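Local coordinates for protein endo alpha-1,4 polygalactosaminidase (Neosartorya fumigata, PDB 6OJ1) that cleaves alpha-1,4-linked galactosamine polymers internally as a family GH114 glycoside hydrolase with a (beta/alpha)-barrel, and disrupts microbial biofilms, at residues D135-K140 and R180-G185; F169-A174 and I197-W202; L64-K69 and N93-K98. All blocks are in the same frame, centred on the assembly; numbering follows the deposited sequence.

Contact 1 of 3, residues D135-K140 and R180-G185; sequences DMARDK and RNMSIG. With NAG (2-acetamido-2-deoxy-beta-D-glucopyranose), chain D.
Asp135 and Arg180 form the salt bridge of this contact. Arg180 uses NE and NH1 side-on, and both nitrogens reach the same oxygen. Arg180 NE lies 2.8 Å from Asp135 OD1 and meets it nearly along the C-O axis. Arg180 NH1 lies 3.0 Å from Asp135 OD1, on the syn side but tilted well out of the carboxylate plane, with an N-H angle of 136°. The carboxylate and guanidinium planes are only 20° apart. The Arg180 chain is extended from CG to NE, which carries its head across to the helix. Its NH2 bonds to Ala176 O, so three nitrogens of the group are engaged.

Arg138 bends at chi3 (56°) and turns its guanidinium to Asp139, where NE and NH2 both bond to OD1. Arg138 NH1 lies 3.6 Å from Asp135 OD1, a contact of charges alone, since the oxygen stands well out of the guanidinium plane. Arg138 NH1 is also 4.2 Å from Arg180 NE, a pair of like charges.

Deeper in, Met182 SD packs 3.7 Å from Ala137 CB and 3.5 Å from Arg138 N. More peripherally, Arg138 CB and CD rest against Arg180 CB.

Asn181, the C-prime residue of a Schellman motif ending helix 163-179, carries an N-linked NAG through ND2. Four charged groups thus form one network joining helix 124-140 to the turn before strand 183-187. The two acids probably offset the closeness of the two arginines.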
loop_
_atom_site.group_PDB
_atom_site.type_symbol
_atom_site.label_atom_id
_atom_site.label_comp_id
_atom_site.label_asym_id
_atom_site.label_seq_id
_atom_site.Cartn_x
_atom_site.Cartn_y
_atom_site.Cartn_z
ATOM N N ASP A 135 -14.636 0.829 -6.906
ATOM C CA ASP A 135 -15.402 1.603 -7.876
ATOM C C ASP A 135 -14.925 3.046 -7.904
ATOM O O ASP A 135 -14.712 3.622 -8.978
ATOM C CB ASP A 135 -16.900 1.579 -7.540
ATOM C CG ASP A 135 -17.584 0.270 -7.872
ATOM O OD1 ASP A 135 -16.960 -0.653 -8.443
ATOM O OD2 ASP A 135 -18.789 0.173 -7.541
ATOM N N MET A 136 -14.760 3.647 -6.724
ATOM C CA MET A 136 -14.283 5.025 -6.665
ATOM C C MET A 136 -12.897 5.165 -7.286
ATOM O O MET A 136 -12.642 6.099 -8.059
ATOM C CB MET A 136 -14.264 5.534 -5.223
ATOM C CG MET A 136 -13.555 6.911 -5.147
ATOM S SD MET A 136 -13.435 7.534 -3.456
ATOM C CE MET A 136 -15.123 8.039 -3.238
ATOM N N ALA A 137 -11.980 4.247 -6.956
ATOM C CA ALA A 137 -10.644 4.290 -7.550
ATOM C C ALA A 137 -10.714 4.221 -9.068
ATOM O O ALA A 137 -10.062 5.009 -9.766
ATOM C CB ALA A 137 -9.774 3.153 -7.006
ATOM N N ARG A 138 -11.488 3.270 -9.597
ATOM C CA ARG A 138 -11.667 3.180 -11.042
ATOM C C ARG A 138 -12.235 4.479 -11.609
ATOM O O ARG A 138 -11.725 5.019 -12.598
ATOM C CB ARG A 138 -12.597 2.011 -11.385
ATOM C CG ARG A 138 -12.954 1.945 -12.871
ATOM C CD ARG A 138 -14.316 1.231 -13.070
ATOM N NE ARG A 138 -15.387 1.876 -12.300
ATOM C CZ ARG A 138 -16.440 1.245 -11.782
ATOM N NH1 ARG A 138 -16.615 -0.083 -11.936
ATOM N NH2 ARG A 138 -17.339 1.953 -11.107
ATOM N N ASP A 139 -13.299 4.993 -10.986
ATOM C CA ASP A 139 -13.958 6.196 -11.485
ATOM C C ASP A 139 -13.031 7.398 -11.462
ATOM O O ASP A 139 -13.151 8.288 -12.315
ATOM C CB ASP A 139 -15.216 6.504 -10.664
ATOM C CG ASP A 139 -16.314 5.472 -10.841
ATOM O OD1 ASP A 139 -16.251 4.675 -11.803
ATOM O OD2 ASP A 139 -17.239 5.447 -9.998
ATOM N N LYS A 140 -12.100 7.449 -10.503
ATOM C CA LYS A 140 -11.158 8.564 -10.431
ATOM C C LYS A 140 -9.984 8.400 -11.383
ATOM O O LYS A 140 -9.181 9.327 -11.520
ATOM C CB LYS A 140 -10.638 8.722 -8.997
ATOM C CG LYS A 140 -11.668 9.289 -8.028
ATOM C CD LYS A 140 -10.994 9.668 -6.707
ATOM C CE LYS A 140 -11.985 10.312 -5.765
ATOM N NZ LYS A 140 -11.341 10.856 -4.529
ATOM N N ARG A 180 -11.892 -4.100 -12.771
ATOM C CA ARG A 180 -12.054 -2.671 -12.993
ATOM C C ARG A 180 -10.866 -2.073 -13.729
ATOM O O ARG A 180 -10.718 -0.845 -13.758
ATOM C CB ARG A 180 -12.277 -1.983 -11.646
ATOM C CG ARG A 180 -13.556 -2.446 -10.968
ATOM C CD ARG A 180 -13.517 -2.202 -9.456
ATOM N NE ARG A 180 -14.847 -2.388 -8.868
ATOM C CZ ARG A 180 -15.421 -3.572 -8.651
ATOM N NH1 ARG A 180 -16.643 -3.620 -8.117
ATOM N NH2 ARG A 180 -14.801 -4.714 -8.992
ATOM N N ASN A 181 -10.023 -2.922 -14.328
ATOM C CA ASN A 181 -8.867 -2.506 -15.127
ATOM C C ASN A 181 -7.802 -1.792 -14.302
ATOM O O ASN A 181 -7.114 -0.891 -14.801
ATOM C CB ASN A 181 -9.299 -1.628 -16.299
ATOM C CG ASN A 181 -8.236 -1.505 -17.350
ATOM O OD1 ASN A 181 -7.586 -2.482 -17.724
ATOM N ND2 ASN A 181 -8.036 -0.292 -17.826
ATOM N N MET A 182 -7.651 -2.172 -13.036
ATOM C CA MET A 182 -6.609 -1.612 -12.194
ATOM C C MET A 182 -5.671 -2.708 -11.713
ATOM O O MET A 182 -6.080 -3.858 -11.510
ATOM C CB MET A 182 -7.203 -0.896 -10.979
ATOM C CG MET A 182 -8.016 0.345 -11.370
ATOM S SD MET A 182 -8.721 1.146 -9.919
ATOM C CE MET A 182 -9.762 -0.152 -9.292
ATOM N N SER A 183 -4.411 -2.327 -11.516
ATOM C CA SER A 183 -3.415 -3.185 -10.899
ATOM C C SER A 183 -3.510 -3.092 -9.376
ATOM O O SER A 183 -4.191 -2.227 -8.819
ATOM C CB SER A 183 -2.020 -2.810 -11.400
ATOM O OG SER A 183 -1.989 -2.911 -12.819
ATOM N N ILE A 184 -2.815 -4.006 -8.701
ATOM C CA ILE A 184 -2.873 -4.127 -7.251
ATOM C C ILE A 184 -1.545 -4.701 -6.771
ATOM O O ILE A 184 -0.797 -5.314 -7.533
ATOM C CB ILE A 184 -4.048 -5.032 -6.813
ATOM C CG1 ILE A 184 -4.338 -4.876 -5.322
ATOM C CG2 ILE A 184 -3.756 -6.502 -7.173
ATOM C CD1 ILE A 184 -5.667 -5.556 -4.910
ATOM N N GLY A 185 -1.243 -4.501 -5.490
ATOM C CA GLY A 185 -0.082 -5.132 -4.894
ATOM C C GLY A 185 -0.341 -5.510 -3.450
ATOM O O GLY A 185 -1.344 -5.114 -2.858
HETATM C C1 NAG D . -7.063 -0.116 -18.856
HETATM C C2 NAG D . -7.506 1.009 -19.772
HETATM C C3 NAG D . -6.661 1.001 -21.042
HETATM C C4 NAG D . -5.178 1.040 -20.677
HETATM C C5 NAG D . -4.831 -0.025 -19.627
HETATM C C6 NAG D . -3.420 0.090 -19.095
HETATM C C7 NAG D . -9.544 -0.176 -20.537
HETATM C C8 NAG D . -11.030 -0.068 -20.725
HETATM N N2 NAG D . -8.931 0.920 -20.066
HETATM O O3 NAG D . -7.000 2.124 -21.849
HETATM O O4 NAG D . -4.376 0.817 -21.833
HETATM O O5 NAG D . -5.708 0.074 -18.492
HETATM O O6 NAG D . -3.207 1.334 -18.441
HETATM O O7 NAG D . -8.929 -1.204 -20.817
#

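Contact 2 of 3, residues F169-A174 and I197-W202; sequences FVNFLA and IKNMQW. With NAG (2-acetamido-2-deoxy-beta-D-glucopyranose), chain E.
Met200 lays its CE methyl against Val170 and Ala174 of helix 163-179. Met200 CE is 3.6 Å from Val170 CG1 and 3.7 Å from Ala174 CB. The chain of Met200 bends at chi2 (-62°) and again at chi3, and this folds the methyl back onto the helix. Val170 sends CG1 to meet it, and the two side chains cross at about a right angle. Met200 also touches Leu186 of strand 183-187.

Asn199 covers the same alanine with its amide. Asn199 CG sits 3.6 Å from Ala174 CB. Asn199 ND2 donates to Asn171 OD1 at 3.1 Å, with a fairly straight N-H (164°). The donor comes from above the carbonyl plane of Asn171, 36° out of it, while the acceptor lies close to the amide plane of Asn199. ND2 also bonds to Asn175 OD1, and OD1 accepts from Thr30 N. Both ends of this buried amide are therefore satisfied, which should hold it in one orientation.

Asn171 ND2 bonds to Ser195 O, which is also hydrogen-bonded to a NAG. The acetyl methyl C8 of that NAG lies 3.3 Å from Asn171 OD1. The sugar is part of a protein-linked glycan, so its approach is surface decoration and not substrate binding.

The 3-10 segment 197-199 leads toward strand 202-206, the neighbour of strand 183-187, which the chain enters after helix 163-179. Such packing of a helix on the loop entering the next strand but one is consistent with a (beta/alpha)-barrel.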
loop_
_atom_site.group_PDB
_atom_site.type_symbol
_atom_site.label_atom_id
_atom_site.label_comp_id
_atom_site.label_asym_id
_atom_site.label_seq_id
_atom_site.Cartn_x
_atom_site.Cartn_y
_atom_site.Cartn_z
ATOM N N PHE A 169 -9.110 -12.698 1.127
ATOM C CA PHE A 169 -9.463 -11.286 0.990
ATOM C C PHE A 169 -8.601 -10.613 -0.064
ATOM O O PHE A 169 -9.111 -9.878 -0.922
ATOM C CB PHE A 169 -9.299 -10.604 2.348
ATOM C CG PHE A 169 -9.740 -9.157 2.390
ATOM C CD1 PHE A 169 -11.038 -8.781 2.025
ATOM C CD2 PHE A 169 -8.870 -8.183 2.858
ATOM C CE1 PHE A 169 -11.440 -7.435 2.112
ATOM C CE2 PHE A 169 -9.270 -6.847 2.949
ATOM C CZ PHE A 169 -10.559 -6.489 2.580
ATOM N N VAL A 170 -7.289 -10.863 -0.021
ATOM C CA VAL A 170 -6.385 -10.218 -0.966
ATOM C C VAL A 170 -6.686 -10.691 -2.386
ATOM O O VAL A 170 -6.717 -9.892 -3.325
ATOM C CB VAL A 170 -4.920 -10.478 -0.560
ATOM C CG1 VAL A 170 -3.971 -10.182 -1.716
ATOM C CG2 VAL A 170 -4.547 -9.634 0.687
ATOM N N ASN A 171 -6.945 -11.990 -2.567
ATOM C CA ASN A 171 -7.258 -12.444 -3.915
ATOM C C ASN A 171 -8.610 -11.913 -4.378
ATOM O O ASN A 171 -8.781 -11.608 -5.567
ATOM C CB ASN A 171 -7.196 -13.971 -3.982
ATOM C CG ASN A 171 -5.771 -14.477 -4.115
ATOM O OD1 ASN A 171 -4.977 -13.917 -4.880
ATOM N ND2 ASN A 171 -5.433 -15.532 -3.376
ATOM N N PHE A 172 -9.564 -11.771 -3.451
ATOM C CA PHE A 172 -10.837 -11.118 -3.756
ATOM C C PHE A 172 -10.625 -9.684 -4.222
ATOM O O PHE A 172 -11.189 -9.258 -5.239
ATOM C CB PHE A 172 -11.735 -11.150 -2.510
ATOM C CG PHE A 172 -12.834 -10.119 -2.506
ATOM C CD1 PHE A 172 -14.037 -10.372 -3.140
ATOM C CD2 PHE A 172 -12.675 -8.916 -1.812
ATOM C CE1 PHE A 172 -15.061 -9.431 -3.117
ATOM C CE2 PHE A 172 -13.688 -7.973 -1.783
ATOM C CZ PHE A 172 -14.886 -8.236 -2.440
ATOM N N LEU A 173 -9.819 -8.920 -3.477
ATOM C CA LEU A 173 -9.505 -7.549 -3.874
ATOM C C LEU A 173 -8.810 -7.512 -5.230
ATOM O O LEU A 173 -9.103 -6.638 -6.054
ATOM C CB LEU A 173 -8.623 -6.879 -2.816
ATOM C CG LEU A 173 -9.229 -6.629 -1.430
ATOM C CD1 LEU A 173 -8.144 -6.072 -0.501
ATOM C CD2 LEU A 173 -10.422 -5.650 -1.504
ATOM N N ALA A 174 -7.883 -8.452 -5.480
ATOM C CA ALA A 174 -7.132 -8.449 -6.734
ATOM C C ALA A 174 -8.042 -8.729 -7.922
ATOM O O ALA A 174 -7.961 -8.053 -8.954
ATOM C CB ALA A 174 -6.002 -9.485 -6.693
ATOM N N ILE A 197 0.807 -14.030 -4.801
ATOM C CA ILE A 197 1.738 -13.298 -5.665
ATOM C C ILE A 197 1.310 -13.327 -7.134
ATOM O O ILE A 197 1.491 -12.337 -7.855
ATOM C CB ILE A 197 3.182 -13.818 -5.481
ATOM C CG1 ILE A 197 4.152 -12.938 -6.281
ATOM C CG2 ILE A 197 3.316 -15.284 -5.894
ATOM C CD1 ILE A 197 5.597 -13.075 -5.857
ATOM N N LYS A 198 0.722 -14.433 -7.603
ATOM C CA LYS A 198 0.326 -14.503 -9.009
ATOM C C LYS A 198 -0.698 -13.433 -9.366
ATOM O O LYS A 198 -0.802 -13.040 -10.534
ATOM C CB LYS A 198 -0.235 -15.886 -9.347
ATOM C CG LYS A 198 0.791 -16.994 -9.307
ATOM C CD LYS A 198 0.145 -18.334 -9.627
ATOM N N ASN A 199 -1.464 -12.960 -8.385
ATOM C CA ASN A 199 -2.468 -11.929 -8.585
ATOM C C ASN A 199 -1.915 -10.527 -8.347
ATOM O O ASN A 199 -2.635 -9.548 -8.571
ATOM C CB ASN A 199 -3.668 -12.172 -7.650
ATOM C CG ASN A 199 -4.963 -12.453 -8.402
ATOM O OD1 ASN A 199 -5.088 -12.151 -9.594
ATOM N ND2 ASN A 199 -5.945 -13.026 -7.693
ATOM N N MET A 200 -0.669 -10.408 -7.879
ATOM C CA MET A 200 -0.091 -9.127 -7.485
ATOM C C MET A 200 0.770 -8.558 -8.604
ATOM O O MET A 200 1.433 -9.298 -9.329
ATOM C CB MET A 200 0.779 -9.265 -6.223
ATOM C CG MET A 200 0.064 -9.778 -4.967
ATOM S SD MET A 200 -1.252 -8.700 -4.394
ATOM C CE MET A 200 -2.687 -9.555 -5.074
ATOM N N GLN A 201 0.783 -7.228 -8.724
ATOM C CA GLN A 201 1.713 -6.577 -9.642
ATOM C C GLN A 201 2.933 -5.990 -8.932
ATOM O O GLN A 201 3.895 -5.605 -9.611
ATOM C CB GLN A 201 1.004 -5.472 -10.451
ATOM C CG GLN A 201 0.077 -5.997 -11.578
ATOM C CD GLN A 201 -1.071 -6.837 -11.073
ATOM O OE1 GLN A 201 -1.986 -6.337 -10.419
ATOM N NE2 GLN A 201 -1.047 -8.122 -11.391
ATOM N N TRP A 202 2.918 -5.920 -7.604
ATOM C CA TRP A 202 4.057 -5.429 -6.832
ATOM C C TRP A 202 3.863 -5.817 -5.375
ATOM O O TRP A 202 2.808 -6.313 -4.969
ATOM C CB TRP A 202 4.201 -3.902 -6.922
ATOM C CG TRP A 202 2.958 -3.177 -6.471
ATOM C CD1 TRP A 202 2.557 -2.936 -5.181
ATOM C CD2 TRP A 202 1.944 -2.617 -7.313
ATOM N NE1 TRP A 202 1.357 -2.251 -5.174
ATOM C CE2 TRP A 202 0.957 -2.053 -6.469
ATOM C CE3 TRP A 202 1.769 -2.541 -8.702
ATOM C CZ2 TRP A 202 -0.176 -1.407 -6.966
ATOM C CZ3 TRP A 202 0.638 -1.904 -9.194
ATOM C CH2 TRP A 202 -0.317 -1.353 -8.332
HETATM C C1 NAG E . -4.664 -20.750 -6.195
HETATM C C2 NAG E . -4.652 -19.755 -5.013
HETATM C C3 NAG E . -3.536 -20.096 -4.012
HETATM C C4 NAG E . -3.615 -21.567 -3.612
HETATM C C5 NAG E . -3.570 -22.432 -4.867
HETATM C C6 NAG E . -3.624 -23.919 -4.584
HETATM C C7 NAG E . -3.482 -17.853 -6.110
HETATM C C8 NAG E . -3.600 -16.408 -6.512
HETATM N N2 NAG E . -4.546 -18.374 -5.473
HETATM O O3 NAG E . -3.686 -19.255 -2.872
HETATM O O4 NAG E . -2.601 -21.972 -2.694
HETATM O O5 NAG E . -4.694 -22.108 -5.696
HETATM O O6 NAG E . -4.949 -24.370 -4.343
HETATM O O7 NAG E . -2.468 -18.511 -6.349
#

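Contact 3 of 3, residues L64-K69 and N93-K98; sequences LFINDK and NWRPDK. With EDO (1,2-ethanediol), chain G.
Phe65 and Arg95 both place CG beside the backbone N, with chi1 at -78° and -59°. Arg95 then bends at chi2 (-55°), which folds its chain over the phenyl ring. Arg95 CD lies 3.7 Å from Phe65 CD2, and Arg95 CB stands over one face of the ring. The guanidinium reaches back past the ring, with Arg95 NH2 3.8 Å from Phe65 CB. Phe65 CD2 lies over one face of the guanidinium and Trp94 NE1 over the centre of the opposite one. Ile66 CG2 lies at its edge, in looser contact.

Pro96 meets the ring obliquely. Pro96 CG is 3.5 Å from Phe65 CD1, an apolar contact.

Asp97 comes to the far end of the ring. Asp97 OD2 is 3.6 Å from Phe65 CZ, at the edge and near the ring plane. No hydrogen bond crosses between the two segments. Asp97 OD2 accepts from O2 of a 1,2-ethanediol at 2.7 Å, probably a molecule of the crystallisation liquor, and forms a salt bridge with Arg133 of helix 124-140.

The polar end of Arg95 is held by neighbours: NE by Glu92 and NH1 by Asp63. These salt bridges fix the guanidinium beside the ring. The loop after strand 59-63 thus meets the turn 95-98 through a phenyl ring with arginine carbons on one face and a carboxylate at its edge. The charges of Arg95 and Asp97 are probably balanced by Glu92, Asp63 and Arg133.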
loop_
_atom_site.group_PDB
_atom_site.type_symbol
_atom_site.label_atom_id
_atom_site.label_comp_id
_atom_site.label_asym_id
_atom_site.label_seq_id
_atom_site.Cartn_x
_atom_site.Cartn_y
_atom_site.Cartn_z
ATOM N N LEU A 64 -6.638 7.600 -1.848
ATOM C CA LEU A 64 -7.806 7.471 -2.714
ATOM C C LEU A 64 -8.848 8.554 -2.452
ATOM O O LEU A 64 -9.457 9.081 -3.392
ATOM C CB LEU A 64 -8.438 6.085 -2.506
ATOM C CG LEU A 64 -9.809 5.877 -3.151
ATOM C CD1 LEU A 64 -9.717 5.994 -4.658
ATOM C CD2 LEU A 64 -10.338 4.510 -2.723
ATOM N N PHE A 65 -9.115 8.855 -1.185
ATOM C CA PHE A 65 -10.269 9.689 -0.866
ATOM C C PHE A 65 -9.974 11.166 -1.047
ATOM O O PHE A 65 -10.806 11.899 -1.591
ATOM C CB PHE A 65 -10.719 9.451 0.574
ATOM C CG PHE A 65 -11.517 8.192 0.771
ATOM C CD1 PHE A 65 -12.884 8.172 0.507
ATOM C CD2 PHE A 65 -10.915 7.050 1.261
ATOM C CE1 PHE A 65 -13.634 7.023 0.711
ATOM C CE2 PHE A 65 -11.662 5.882 1.472
ATOM C CZ PHE A 65 -13.022 5.871 1.189
ATOM N N ILE A 66 -8.803 11.626 -0.600
ATOM C CA ILE A 66 -8.594 13.068 -0.484
ATOM C C ILE A 66 -8.011 13.685 -1.741
ATOM O O ILE A 66 -7.850 14.913 -1.794
ATOM C CB ILE A 66 -7.726 13.382 0.751
ATOM C CG1 ILE A 66 -6.309 12.855 0.577
ATOM C CG2 ILE A 66 -8.358 12.773 1.991
ATOM C CD1 ILE A 66 -5.487 12.954 1.855
ATOM N N ASN A 67 -7.727 12.889 -2.767
ATOM C CA ASN A 67 -7.245 13.404 -4.043
ATOM C C ASN A 67 -8.336 13.338 -5.102
ATOM O O ASN A 67 -9.040 12.335 -5.211
ATOM C CB ASN A 67 -6.036 12.610 -4.498
ATOM C CG ASN A 67 -4.828 12.951 -3.688
ATOM O OD1 ASN A 67 -4.256 14.030 -3.864
ATOM N ND2 ASN A 67 -4.444 12.066 -2.777
ATOM N N ASP A 68 -8.470 14.397 -5.889
ATOM C CA ASP A 68 -9.549 14.435 -6.862
ATOM C C ASP A 68 -9.093 13.932 -8.234
ATOM O O ASP A 68 -7.904 13.720 -8.505
ATOM C CB ASP A 68 -10.158 15.841 -6.954
ATOM C CG ASP A 68 -9.166 16.911 -7.404
ATOM O OD1 ASP A 68 -8.004 16.595 -7.736
ATOM O OD2 ASP A 68 -9.571 18.095 -7.422
ATOM N N LYS A 69 -10.091 13.712 -9.092
ATOM C CA LYS A 69 -9.860 13.214 -10.444
ATOM C C LYS A 69 -8.853 14.075 -11.190
ATOM O O LYS A 69 -8.023 13.562 -11.950
ATOM C CB LYS A 69 -11.189 13.181 -11.201
ATOM C CG LYS A 69 -11.415 11.981 -12.083
ATOM C CD LYS A 69 -12.650 12.200 -12.954
ATOM C CE LYS A 69 -13.802 12.796 -12.153
ATOM N NZ LYS A 69 -14.294 11.880 -11.083
ATOM N N ASN A 93 -12.045 6.264 11.132
ATOM C CA ASN A 93 -13.266 6.985 11.471
ATOM C C ASN A 93 -13.361 8.351 10.808
ATOM O O ASN A 93 -14.332 9.074 11.061
ATOM C CB ASN A 93 -13.422 7.125 12.994
ATOM C CG ASN A 93 -12.460 8.139 13.619
ATOM O OD1 ASN A 93 -11.613 8.744 12.949
ATOM N ND2 ASN A 93 -12.596 8.323 14.926
ATOM N N TRP A 94 -12.402 8.721 9.966
ATOM C CA TRP A 94 -12.486 9.998 9.263
ATOM C C TRP A 94 -12.892 9.864 7.800
ATOM O O TRP A 94 -12.957 10.881 7.099
ATOM C CB TRP A 94 -11.156 10.747 9.357
ATOM C CG TRP A 94 -9.989 10.043 8.741
ATOM C CD1 TRP A 94 -9.469 10.250 7.493
ATOM C CD2 TRP A 94 -9.172 9.035 9.353
ATOM N NE1 TRP A 94 -8.387 9.426 7.291
ATOM C CE2 TRP A 94 -8.181 8.677 8.419
ATOM C CE3 TRP A 94 -9.188 8.396 10.598
ATOM C CZ2 TRP A 94 -7.211 7.707 8.690
ATOM C CZ3 TRP A 94 -8.225 7.425 10.865
ATOM C CH2 TRP A 94 -7.249 7.095 9.914
ATOM N N ARG A 95 -13.208 8.655 7.331
ATOM C CA ARG A 95 -13.520 8.508 5.917
ATOM C C ARG A 95 -14.987 8.843 5.657
ATOM O O ARG A 95 -15.832 8.698 6.544
ATOM C CB ARG A 95 -13.236 7.090 5.433
ATOM C CG ARG A 95 -11.785 6.652 5.603
ATOM C CD ARG A 95 -10.833 7.633 4.929
ATOM N NE ARG A 95 -9.492 7.086 4.919
ATOM C CZ ARG A 95 -8.455 7.652 4.312
ATOM N NH1 ARG A 95 -7.268 7.060 4.368
ATOM N NH2 ARG A 95 -8.608 8.800 3.658
ATOM N N PRO A 96 -15.311 9.319 4.450
ATOM C CA PRO A 96 -16.700 9.718 4.172
ATOM C C PRO A 96 -17.661 8.550 4.070
ATOM O O PRO A 96 -18.877 8.778 4.115
ATOM C CB PRO A 96 -16.595 10.481 2.841
ATOM C CG PRO A 96 -15.268 10.101 2.264
ATOM C CD PRO A 96 -14.370 9.814 3.427
ATOM N N ASP A 97 -17.162 7.314 3.960
ATOM C CA ASP A 97 -18.005 6.126 3.962
ATOM C C ASP A 97 -17.936 5.376 5.281
ATOM O O ASP A 97 -18.330 4.203 5.339
ATOM C CB ASP A 97 -17.643 5.192 2.800
ATOM C CG ASP A 97 -16.210 4.632 2.886
ATOM O OD1 ASP A 97 -15.450 4.995 3.809
ATOM O OD2 ASP A 97 -15.833 3.814 2.014
ATOM N N LYS A 98 -17.483 6.035 6.358
ATOM C CA LYS A 98 -17.311 5.297 7.611
ATOM C C LYS A 98 -18.635 4.759 8.136
ATOM O O LYS A 98 -18.651 3.725 8.817
ATOM C CB LYS A 98 -16.662 6.173 8.679
ATOM C CG LYS A 98 -17.455 7.422 8.979
ATOM C CD LYS A 98 -17.574 7.660 10.463
ATOM C CE LYS A 98 -17.803 9.132 10.780
ATOM N NZ LYS A 98 -19.133 9.629 10.347
HETATM C C1 EDO G . -17.544 5.498 -1.640
HETATM O O1 EDO G . -17.597 6.429 -0.557
HETATM C C2 EDO G . -16.685 4.327 -1.207
HETATM O O2 EDO G . -17.344 3.607 -0.156
#

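Contact 3 closes along the chain before contact 1 opens. Contacts 1 and 2 interlock, because their segments alternate. The centres of contacts 1 and 2 are about 13 Å apart, those of contacts 1 and 3 about 15 Å, and those of contacts 2 and 3 about 23 Å. Contact 1 is the middle one and touches both others. Ile184 O accepts from Gln201 N toward contact 2, while Lys140 NZ bonds to Leu64 O and Asn67 O of contact 3. Contacts 2 and 3 do not touch. Contacts 1 and 2 meet around helix 163-179 and the neighbouring barrel strands 183-187 and 202-206. Contact 3 joins the loop after barrel strand 59-63 to the loop after strand 90-92 of the small antiparallel sheet.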